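PDB 6QPS: polysaccharide Lyase Family 6 from Bacteroides cellulosilyticus, which depolymerises alginate, acting as a calcium-binding lyase specific for mannuronic acid units and probably working by beta-elimination. Local coordinates for residues 242-251 and 264-275; 293-301 and 338-346. One frame throughout, in Å; residues are numbered along the deposited sequence.

Contact 1 of 2, residues 242-251 and 264-275. With CA (calcium ion), chain C; ACT (acetate ion), chain D.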
loop_
_atom_site.group_PDB
_atom_site.type_symbol
_atom_site.label_atom_id
_atom_site.label_comp_id
_atom_site.label_asym_id
_atom_site.label_seq_id
_atom_site.Cartn_x
_atom_site.Cartn_y
_atom_site.Cartn_z
ATOM N N GLU A 242 1.602 6.143 -10.684
ATOM C CA GLU A 242 0.254 6.194 -11.244
ATOM C C GLU A 242 -0.712 6.632 -10.146
ATOM O O GLU A 242 -0.318 6.849 -9.000
ATOM C CB GLU A 242 -0.162 4.830 -11.786
ATOM C CG GLU A 242 -0.155 3.732 -10.719
ATOM C CD GLU A 242 -1.289 2.756 -10.934
ATOM O OE1 GLU A 242 -2.402 3.007 -10.419
ATOM O OE2 GLU A 242 -1.059 1.737 -11.628
ATOM N N ASN A 243 -2.008 6.643 -10.477
ATOM C CA ASN A 243 -2.997 7.240 -9.588
ATOM C C ASN A 243 -3.314 6.397 -8.362
ATOM O O ASN A 243 -3.889 6.938 -7.412
ATOM C CB ASN A 243 -4.265 7.657 -10.342
ATOM C CG ASN A 243 -5.005 6.511 -10.960
ATOM O OD1 ASN A 243 -4.595 5.363 -10.878
ATOM N ND2 ASN A 243 -6.134 6.825 -11.589
ATOM N N GLU A 244 -2.920 5.116 -8.321
ATOM C CA GLU A 244 -3.091 4.297 -7.119
ATOM C C GLU A 244 -1.721 4.055 -6.478
ATOM O O GLU A 244 -0.887 3.319 -7.036
ATOM C CB GLU A 244 -3.721 2.937 -7.424
ATOM C CG GLU A 244 -5.068 2.972 -8.101
ATOM C CD GLU A 244 -5.523 1.583 -8.494
ATOM O OE1 GLU A 244 -4.830 0.962 -9.344
ATOM O OE2 GLU A 244 -6.554 1.109 -7.944
ATOM N N ILE A 245 -1.516 4.599 -5.268
ATOM C CA ILE A 245 -0.383 4.185 -4.442
ATOM C C ILE A 245 -0.645 2.793 -3.885
ATOM O O ILE A 245 0.160 1.858 -4.057
ATOM C CB ILE A 245 -0.142 5.191 -3.301
ATOM C CG1 ILE A 245 0.067 6.623 -3.807
ATOM C CG2 ILE A 245 1.026 4.721 -2.439
ATOM C CD1 ILE A 245 -0.037 7.638 -2.672
ATOM N N ILE A 246 -1.794 2.639 -3.223
ATOM C CA ILE A 246 -2.293 1.359 -2.742
ATOM C C ILE A 246 -3.614 1.111 -3.449
ATOM O O ILE A 246 -4.527 1.957 -3.379
ATOM C CB ILE A 246 -2.507 1.349 -1.225
ATOM C CG1 ILE A 246 -1.228 1.740 -0.469
ATOM C CG2 ILE A 246 -3.027 -0.023 -0.796
ATOM C CD1 ILE A 246 -1.422 1.751 1.050
ATOM N N SER A 247 -3.708 -0.024 -4.133
ATOM C CA SER A 247 -4.940 -0.473 -4.785
ATOM C C SER A 247 -5.505 -1.651 -3.985
ATOM O O SER A 247 -4.997 -2.777 -4.046
ATOM C CB SER A 247 -4.600 -0.854 -6.212
ATOM O OG SER A 247 -5.711 -1.243 -6.972
ATOM N N VAL A 248 -6.519 -1.370 -3.169
ATOM C CA VAL A 248 -7.172 -2.395 -2.356
ATOM C C VAL A 248 -8.219 -3.086 -3.228
ATOM O O VAL A 248 -9.127 -2.423 -3.741
ATOM C CB VAL A 248 -7.816 -1.789 -1.092
ATOM C CG1 VAL A 248 -8.406 -2.921 -0.240
ATOM C CG2 VAL A 248 -6.816 -0.953 -0.267
ATOM N N LYS A 249 -8.066 -4.401 -3.429
ATOM C CA LYS A 249 -8.925 -5.187 -4.308
ATOM C C LYS A 249 -9.351 -6.495 -3.630
ATOM O O LYS A 249 -9.277 -7.579 -4.220
ATOM C CB LYS A 249 -8.225 -5.453 -5.651
ATOM C CG LYS A 249 -8.060 -4.190 -6.513
ATOM C CD LYS A 249 -7.387 -4.499 -7.851
ATOM C CE LYS A 249 -7.632 -3.396 -8.866
ATOM N NZ LYS A 249 -6.950 -3.652 -10.173
ATOM N N SER A 250 -9.805 -6.401 -2.374
ATOM C CA SER A 250 -10.261 -7.546 -1.584
ATOM C C SER A 250 -10.905 -6.988 -0.312
ATOM O O SER A 250 -11.018 -5.767 -0.144
ATOM C CB SER A 250 -9.137 -8.545 -1.310
ATOM O OG SER A 250 -8.069 -7.903 -0.627
ATOM N N CYS A 251 -11.386 -7.887 0.554
ATOM C CA CYS A 251 -12.257 -7.509 1.660
ATOM C C CYS A 251 -11.585 -7.554 3.028
ATOM O O CYS A 251 -10.688 -8.367 3.287
ATOM C CB CYS A 251 -13.511 -8.405 1.697
ATOM S SG CYS A 251 -14.523 -8.455 0.200
ATOM N N ALA A 264 2.149 11.108 -5.857
ATOM C CA ALA A 264 1.157 11.453 -6.883
ATOM C C ALA A 264 0.166 10.318 -7.157
ATOM O O ALA A 264 0.027 9.828 -8.280
ATOM C CB ALA A 264 1.860 11.866 -8.176
ATOM N N GLY A 265 -0.567 9.951 -6.122
ATOM C CA GLY A 265 -1.643 8.979 -6.211
ATOM C C GLY A 265 -2.399 8.972 -4.902
ATOM O O GLY A 265 -2.200 9.839 -4.054
ATOM N N GLY A 266 -3.303 7.996 -4.753
ATOM C CA GLY A 266 -4.164 7.910 -3.585
ATOM C C GLY A 266 -4.204 6.528 -2.972
ATOM O O GLY A 266 -3.602 5.560 -3.468
ATOM N N LEU A 267 -4.913 6.462 -1.844
ATOM C CA LEU A 267 -5.311 5.215 -1.199
ATOM C C LEU A 267 -6.691 4.850 -1.751
ATOM O O LEU A 267 -7.681 5.541 -1.476
ATOM C CB LEU A 267 -5.324 5.402 0.317
ATOM C CG LEU A 267 -5.496 4.137 1.163
ATOM C CD1 LEU A 267 -5.269 4.458 2.661
ATOM C CD2 LEU A 267 -6.864 3.425 0.971
ATOM N N VAL A 268 -6.757 3.794 -2.558
ATOM C CA VAL A 268 -7.960 3.514 -3.336
ATOM C C VAL A 268 -8.617 2.209 -2.908
ATOM O O VAL A 268 -8.004 1.133 -3.003
ATOM C CB VAL A 268 -7.653 3.489 -4.840
ATOM C CG1 VAL A 268 -8.916 3.259 -5.676
ATOM C CG2 VAL A 268 -6.945 4.797 -5.249
ATOM N N CYS A 269 -9.883 2.297 -2.472
ATOM C CA CYS A 269 -10.725 1.131 -2.186
ATOM C C CYS A 269 -11.349 0.757 -3.527
ATOM O O CYS A 269 -12.489 1.126 -3.840
ATOM C CB CYS A 269 -11.796 1.493 -1.156
ATOM S SG CYS A 269 -11.133 1.678 0.527
ATOM N N ARG A 270 -10.562 0.050 -4.356
ATOM C CA ARG A 270 -10.918 -0.152 -5.764
ATOM C C ARG A 270 -11.930 -1.271 -5.966
ATOM O O ARG A 270 -12.922 -1.092 -6.692
ATOM C CB ARG A 270 -9.655 -0.383 -6.610
ATOM C CG ARG A 270 -9.959 -0.637 -8.083
ATOM C CD ARG A 270 -10.663 0.551 -8.766
ATOM N NE ARG A 270 -11.058 0.210 -10.129
ATOM C CZ ARG A 270 -12.220 -0.331 -10.468
ATOM N NH1 ARG A 270 -13.147 -0.548 -9.539
ATOM N NH2 ARG A 270 -12.475 -0.640 -11.734
ATOM N N HIS A 271 -11.668 -2.431 -5.366
ATOM C CA HIS A 271 -12.608 -3.544 -5.394
ATOM C C HIS A 271 -12.649 -4.156 -3.989
ATOM O O HIS A 271 -11.712 -3.994 -3.204
ATOM C CB HIS A 271 -12.190 -4.673 -6.352
ATOM C CG HIS A 271 -11.997 -4.306 -7.793
ATOM N ND1 HIS A 271 -12.950 -3.679 -8.571
ATOM C CD2 HIS A 271 -10.983 -4.627 -8.637
ATOM C CE1 HIS A 271 -12.504 -3.578 -9.815
ATOM N NE2 HIS A 271 -11.320 -4.161 -9.885
ATOM N N GLY A 272 -13.721 -4.884 -3.686
ATOM C CA GLY A 272 -13.915 -5.467 -2.370
ATOM C C GLY A 272 -14.475 -4.512 -1.319
ATOM O O GLY A 272 -14.559 -3.290 -1.498
ATOM N N HIS A 273 -14.875 -5.100 -0.188
ATOM C CA HIS A 273 -15.795 -4.483 0.771
ATOM C C HIS A 273 -15.229 -4.532 2.185
ATOM O O HIS A 273 -14.354 -5.345 2.516
ATOM C CB HIS A 273 -17.182 -5.178 0.726
ATOM C CG HIS A 273 -17.626 -5.471 -0.671
ATOM N ND1 HIS A 273 -17.991 -4.481 -1.566
ATOM C CD2 HIS A 273 -17.669 -6.641 -1.351
ATOM C CE1 HIS A 273 -18.289 -5.051 -2.726
ATOM N NE2 HIS A 273 -18.057 -6.351 -2.631
ATOM N N TYR A 274 -15.758 -3.644 3.024
ATOM C CA TYR A 274 -15.534 -3.672 4.472
ATOM C C TYR A 274 -14.086 -3.404 4.877
ATOM O O TYR A 274 -13.577 -3.959 5.861
ATOM C CB TYR A 274 -16.023 -4.988 5.079
ATOM C CG TYR A 274 -17.433 -5.417 4.744
ATOM C CD1 TYR A 274 -18.528 -4.698 5.210
ATOM C CD2 TYR A 274 -17.679 -6.552 3.988
ATOM C CE1 TYR A 274 -19.817 -5.107 4.949
ATOM C CE2 TYR A 274 -18.969 -6.970 3.734
ATOM C CZ TYR A 274 -20.041 -6.220 4.169
ATOM O OH TYR A 274 -21.327 -6.647 3.903
ATOM N N ASN A 275 -13.404 -2.531 4.143
ATOM C CA ASN A 275 -12.049 -2.126 4.484
ATOM C C ASN A 275 -12.071 -1.042 5.548
ATOM O O ASN A 275 -12.966 -0.198 5.573
ATOM C CB ASN A 275 -11.319 -1.710 3.212
ATOM C CG ASN A 275 -11.102 -2.913 2.288
ATOM O OD1 ASN A 275 -10.452 -3.901 2.677
ATOM N ND2 ASN A 275 -11.699 -2.893 1.101
HETATM CA CA CA C . -3.657 1.169 -11.310
HETATM C C ACT D . -6.911 -7.003 -11.714
HETATM O O ACT D . -7.196 -6.444 -10.660
HETATM O OXT ACT D . -7.548 -7.889 -12.335
HETATM C CH3 ACT D . -5.640 -6.513 -12.401
HETATM O O HOH W 1 -9.413 -3.559 -11.934
HETATM O O HOH W 2 -5.436 -0.330 -12.051
HETATM O O HOH W 3 -5.148 3.030 -11.934
#
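Val248 O takes two backbone N-H groups at once, from Arg270 (N to O 2.9 Å) and from His271, where a beta bulge shifts the parallel pairing by one residue. Val248 lies on one coil of a right-handed parallel beta-helix and the pair of donors on the next; an inverse gamma turn centred on Cys269 leads into the bulge. A second bulge, after Glu244, lies beside the calcium site. Glu242 grips the calcium with both carboxylate oxygens, OE2 also accepting Gly211 N; Glu244 binds with OE1 alone (2.3 Å to calcium), and Asn210, Glu213 and two waters complete the shell. The Glu244 side chain crosses Val268 at about a right angle, CG against CG2 at 3.9 Å, while OE2 accepts Ser247 OG (2.7 Å) from above the carboxylate plane, consistent with second-shell positioning of a metal ligand. Farther along, Lys249, extended with CG beside its backbone N (chi1 -69°), runs alongside His271, CE 3.6 Å from ring atom CD2. Its NZ donates to an acetate oxygen (2.8 Å) and to a water that also meets His271 NE2. At the far end Asn275 OD1 takes Asn253 N, and ND2 donates to Ser250 O at 3.2 Å, the oxygen only 3° out of the amide plane.

Contact 2 of 2, residues 293-301 and 338-346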
loop_
_atom_site.group_PDB
_atom_site.type_symbol
_atom_site.label_atom_id
_atom_site.label_comp_id
_atom_site.label_asym_id
_atom_site.label_seq_id
_atom_site.Cartn_x
_atom_site.Cartn_y
_atom_site.Cartn_z
ATOM N N ILE A 293 -8.269 9.729 -0.397
ATOM C CA ILE A 293 -8.957 8.438 -0.291
ATOM C C ILE A 293 -10.048 8.376 -1.342
ATOM O O ILE A 293 -10.881 9.285 -1.437
ATOM C CB ILE A 293 -9.534 8.208 1.120
ATOM C CG1 ILE A 293 -8.404 8.151 2.134
ATOM C CG2 ILE A 293 -10.344 6.919 1.177
ATOM C CD1 ILE A 293 -8.828 8.249 3.607
ATOM N N ARG A 294 -10.038 7.315 -2.140
ATOM C CA ARG A 294 -11.050 7.073 -3.166
ATOM C C ARG A 294 -11.923 5.894 -2.756
ATOM O O ARG A 294 -11.403 4.798 -2.490
ATOM C CB ARG A 294 -10.397 6.809 -4.525
ATOM C CG ARG A 294 -11.336 6.613 -5.697
ATOM C CD ARG A 294 -10.772 7.216 -6.981
ATOM N NE ARG A 294 -9.506 6.655 -7.432
ATOM C CZ ARG A 294 -9.386 5.719 -8.377
ATOM N NH1 ARG A 294 -10.461 5.211 -8.952
ATOM N NH2 ARG A 294 -8.182 5.297 -8.758
ATOM N N ILE A 295 -13.240 6.114 -2.727
ATOM C CA ILE A 295 -14.226 5.147 -2.240
ATOM C C ILE A 295 -15.109 4.648 -3.389
ATOM O O ILE A 295 -15.815 5.440 -4.033
ATOM C CB ILE A 295 -15.086 5.765 -1.127
ATOM C CG1 ILE A 295 -14.229 6.177 0.063
ATOM C CG2 ILE A 295 -16.202 4.791 -0.735
ATOM C CD1 ILE A 295 -13.515 5.028 0.749
ATOM N N ILE A 296 -15.030 3.328 -3.635
ATOM C CA ILE A 296 -15.899 2.506 -4.474
ATOM C C ILE A 296 -16.268 1.325 -3.560
ATOM O O ILE A 296 -15.609 1.080 -2.545
ATOM C CB ILE A 296 -15.138 2.045 -5.753
ATOM C CG1 ILE A 296 -14.615 3.270 -6.518
ATOM C CG2 ILE A 296 -15.969 1.158 -6.687
ATOM C CD1 ILE A 296 -13.377 2.976 -7.323
ATOM N N ASN A 297 -17.364 0.614 -3.878
ATOM C CA ASN A 297 -17.777 -0.579 -3.120
ATOM C C ASN A 297 -18.327 -0.264 -1.724
ATOM O O ASN A 297 -18.575 0.895 -1.393
ATOM C CB ASN A 297 -16.643 -1.610 -3.035
ATOM C CG ASN A 297 -15.852 -1.719 -4.319
ATOM O OD1 ASN A 297 -16.297 -2.325 -5.259
ATOM N ND2 ASN A 297 -14.684 -1.090 -4.367
ATOM N N GLN A 298 -18.599 -1.292 -0.918
ATOM C CA GLN A 298 -19.430 -1.080 0.259
ATOM C C GLN A 298 -18.750 -1.418 1.574
ATOM O O GLN A 298 -17.782 -2.174 1.638
ATOM C CB GLN A 298 -20.770 -1.819 0.142
ATOM C CG GLN A 298 -20.697 -3.312 0.047
ATOM C CD GLN A 298 -22.091 -3.980 -0.021
ATOM O OE1 GLN A 298 -22.478 -4.668 0.898
ATOM N NE2 GLN A 298 -22.805 -3.786 -1.114
ATOM N N GLY A 299 -19.331 -0.876 2.640
ATOM C CA GLY A 299 -19.089 -1.384 3.967
ATOM C C GLY A 299 -17.895 -0.836 4.705
ATOM O O GLY A 299 -17.654 -1.264 5.844
ATOM N N HIS A 300 -17.155 0.092 4.126
ATOM C CA HIS A 300 -15.904 0.583 4.702
ATOM C C HIS A 300 -16.154 1.521 5.877
ATOM O O HIS A 300 -17.192 2.192 5.968
ATOM C CB HIS A 300 -15.070 1.341 3.656
ATOM C CG HIS A 300 -15.069 0.701 2.298
ATOM N ND1 HIS A 300 -14.526 -0.546 2.040
ATOM C CD2 HIS A 300 -15.573 1.151 1.127
ATOM C CE1 HIS A 300 -14.694 -0.817 0.753
ATOM N NE2 HIS A 300 -15.314 0.200 0.182
ATOM N N THR A 301 -15.174 1.572 6.779
ATOM C CA THR A 301 -15.152 2.525 7.890
ATOM C C THR A 301 -13.889 3.375 7.762
ATOM O O THR A 301 -12.782 2.832 7.709
ATOM C CB THR A 301 -15.228 1.792 9.231
ATOM O OG1 THR A 301 -16.419 0.982 9.268
ATOM C CG2 THR A 301 -15.291 2.792 10.379
ATOM N N SER A 338 -15.293 -3.947 -13.188
ATOM C CA SER A 338 -16.054 -2.701 -13.283
ATOM C C SER A 338 -16.060 -1.979 -11.940
ATOM O O SER A 338 -15.082 -2.066 -11.182
ATOM C CB SER A 338 -17.459 -3.007 -13.837
ATOM O OG SER A 338 -18.159 -1.803 -14.081
ATOM N N TYR A 339 -17.109 -1.188 -11.678
ATOM C CA TYR A 339 -17.244 -0.384 -10.468
ATOM C C TYR A 339 -18.554 -0.751 -9.789
ATOM O O TYR A 339 -19.591 -0.857 -10.454
ATOM C CB TYR A 339 -17.255 1.131 -10.808
ATOM C CG TYR A 339 -15.958 1.607 -11.437
ATOM C CD1 TYR A 339 -15.756 1.543 -12.808
ATOM C CD2 TYR A 339 -14.929 2.104 -10.646
ATOM C CE1 TYR A 339 -14.554 1.956 -13.378
ATOM C CE2 TYR A 339 -13.724 2.503 -11.202
ATOM C CZ TYR A 339 -13.557 2.444 -12.570
ATOM O OH TYR A 339 -12.366 2.847 -13.142
ATOM N N HIS A 340 -18.507 -0.937 -8.469
ATOM C CA HIS A 340 -19.647 -1.422 -7.702
ATOM C C HIS A 340 -20.143 -0.356 -6.734
ATOM O O HIS A 340 -19.356 0.415 -6.162
ATOM C CB HIS A 340 -19.294 -2.749 -7.030
ATOM C CG HIS A 340 -18.949 -3.814 -8.019
ATOM N ND1 HIS A 340 -17.699 -3.910 -8.598
ATOM C CD2 HIS A 340 -19.708 -4.781 -8.587
ATOM C CE1 HIS A 340 -17.693 -4.926 -9.443
ATOM N NE2 HIS A 340 -18.905 -5.460 -9.470
ATOM N N ARG A 341 -21.472 -0.318 -6.570
ATOM C CA ARG A 341 -22.127 0.736 -5.798
ATOM C C ARG A 341 -21.479 0.974 -4.430
ATOM O O ARG A 341 -21.153 0.037 -3.685
ATOM C CB ARG A 341 -23.611 0.396 -5.598
ATOM C CG ARG A 341 -24.424 1.553 -5.033
ATOM C CD ARG A 341 -25.793 1.103 -4.486
ATOM N NE ARG A 341 -26.757 0.672 -5.486
ATOM C CZ ARG A 341 -27.667 1.458 -6.073
ATOM N NH1 ARG A 341 -27.720 2.753 -5.806
ATOM N NH2 ARG A 341 -28.525 0.941 -6.931
ATOM N N VAL A 342 -21.315 2.247 -4.085
ATOM C CA VAL A 342 -20.927 2.623 -2.737
ATOM C C VAL A 342 -22.158 2.560 -1.842
ATOM O O VAL A 342 -23.144 3.261 -2.081
ATOM C CB VAL A 342 -20.295 4.018 -2.703
ATOM C CG1 VAL A 342 -20.063 4.451 -1.259
ATOM C CG2 VAL A 342 -18.983 4.054 -3.497
ATOM N N GLU A 343 -22.100 1.746 -0.791
ATOM C CA GLU A 343 -23.168 1.775 0.204
ATOM C C GLU A 343 -22.597 1.442 1.574
ATOM O O GLU A 343 -21.605 0.716 1.694
ATOM C CB GLU A 343 -24.433 0.947 -0.094
ATOM C CG GLU A 343 -24.280 -0.308 -0.824
ATOM C CD GLU A 343 -25.635 -0.923 -1.228
ATOM O OE1 GLU A 343 -26.683 -0.598 -0.635
ATOM O OE2 GLU A 343 -25.664 -1.755 -2.147
ATOM N N ASN A 344 -23.247 1.973 2.604
ATOM C CA ASN A 344 -22.963 1.614 3.998
ATOM C C ASN A 344 -21.529 1.949 4.388
ATOM O O ASN A 344 -20.798 1.118 4.929
ATOM C CB ASN A 344 -23.284 0.143 4.280
ATOM C CG ASN A 344 -24.599 -0.279 3.684
ATOM O OD1 ASN A 344 -25.625 0.411 3.809
ATOM N ND2 ASN A 344 -24.606 -1.431 3.036
ATOM N N VAL A 345 -21.123 3.182 4.106
ATOM C CA VAL A 345 -19.770 3.656 4.362
ATOM C C VAL A 345 -19.850 4.769 5.405
ATOM O O VAL A 345 -20.625 5.725 5.247
ATOM C CB VAL A 345 -19.084 4.159 3.072
ATOM C CG1 VAL A 345 -17.743 4.808 3.381
ATOM C CG2 VAL A 345 -18.884 3.013 2.065
ATOM N N ASP A 346 -19.075 4.630 6.486
ATOM C CA ASP A 346 -19.004 5.612 7.562
ATOM C C ASP A 346 -17.720 6.420 7.411
ATOM O O ASP A 346 -16.627 5.852 7.461
ATOM C CB ASP A 346 -19.003 4.859 8.902
ATOM C CG ASP A 346 -19.001 5.777 10.112
ATOM O OD1 ASP A 346 -19.540 6.906 10.028
ATOM O OD2 ASP A 346 -18.456 5.365 11.155
HETATM O O HOH W 4 -15.434 -2.376 -7.972
HETATM O O HOH W 5 -21.789 -2.570 -3.742
#
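Val345 pushes its CG2 methyl into a hollow formed by the turn 295-300: His300 CD2 lies 3.9 Å from the methyl, and Gly299 N, Asn297 O and Ile295 CG2 surround it too. With CG1 anti to the backbone N (chi1 173°), CG2 lies beside that nitrogen and reaches the hollow. A bond inside the turn, His300 NE2 to Ile296 O at 2.9 Å, with the oxygen near the ring plane, probably fixes the ring that forms one wall; His300 ND1 is held by Asn275. Val342 is the second bump. Its CG2 nestles against the backbone, 3.5 Å from Ile295 O and close to Ile296 CA, while CG1 meets Ile295 CG2, the two side chains crossing at about a right angle. Val342 also turns its CA-H almost straight at Asn297 O (168° at the hydrogen). The segments belong to neighbouring coils of the right-handed parallel beta-helix, strand 291-295 ending in the turn and strand 345-353 starting as the contact closes. Beyond Val342, Ile296 CD1 sits at the edge of the Tyr339 ring, 3.8 Å from Tyr339 CD2. Ile296 CG2 lies against His340 O. That oxygen takes Asn297 N at 3.0 Å from above the carbonyl plane. Arg270 and Arg318 both make cation-pi contacts with the Tyr339 ring. Toward the other end Gln298 and Glu343 lie side by side, pointing the same way, amide and carboxylate turned 68° apart; Gln298 OE1 is hydrogen-bonded to Arg324, and Glu343 forms a salt bridge with Arg369. Gln298 CB presses to 3.1 Å from Glu343 O, which also accepts Gly299 N at 2.9 Å. A water bridges Gln298 NE2 and Arg341 O. Last in line, Asp346 N donates to His300 O at 3.1 Å.

From the N terminus, contact 1 comes first: it closes a short loop of twelve residues that carries most of strand 254-261, so its two segments lie on successive coils. After residue 275 the chain passes through strand 276-283 and returns for contact 2, which closes a longer loop of 36 residues holding most of strand 301-308 and strand 313-318. The two are in series, neither enclosing nor crossing the other. They touch nonetheless, since strands 266-271 and 291-295 are neighbours: Asn297 ND2 probably donates to Arg270 O and Tyr274 N to Gln298 O, and Arg270 NH1 also reaches Ser338 O. Together they join the calcium-bearing coil at 242-251 to the coil carrying strand 345-353.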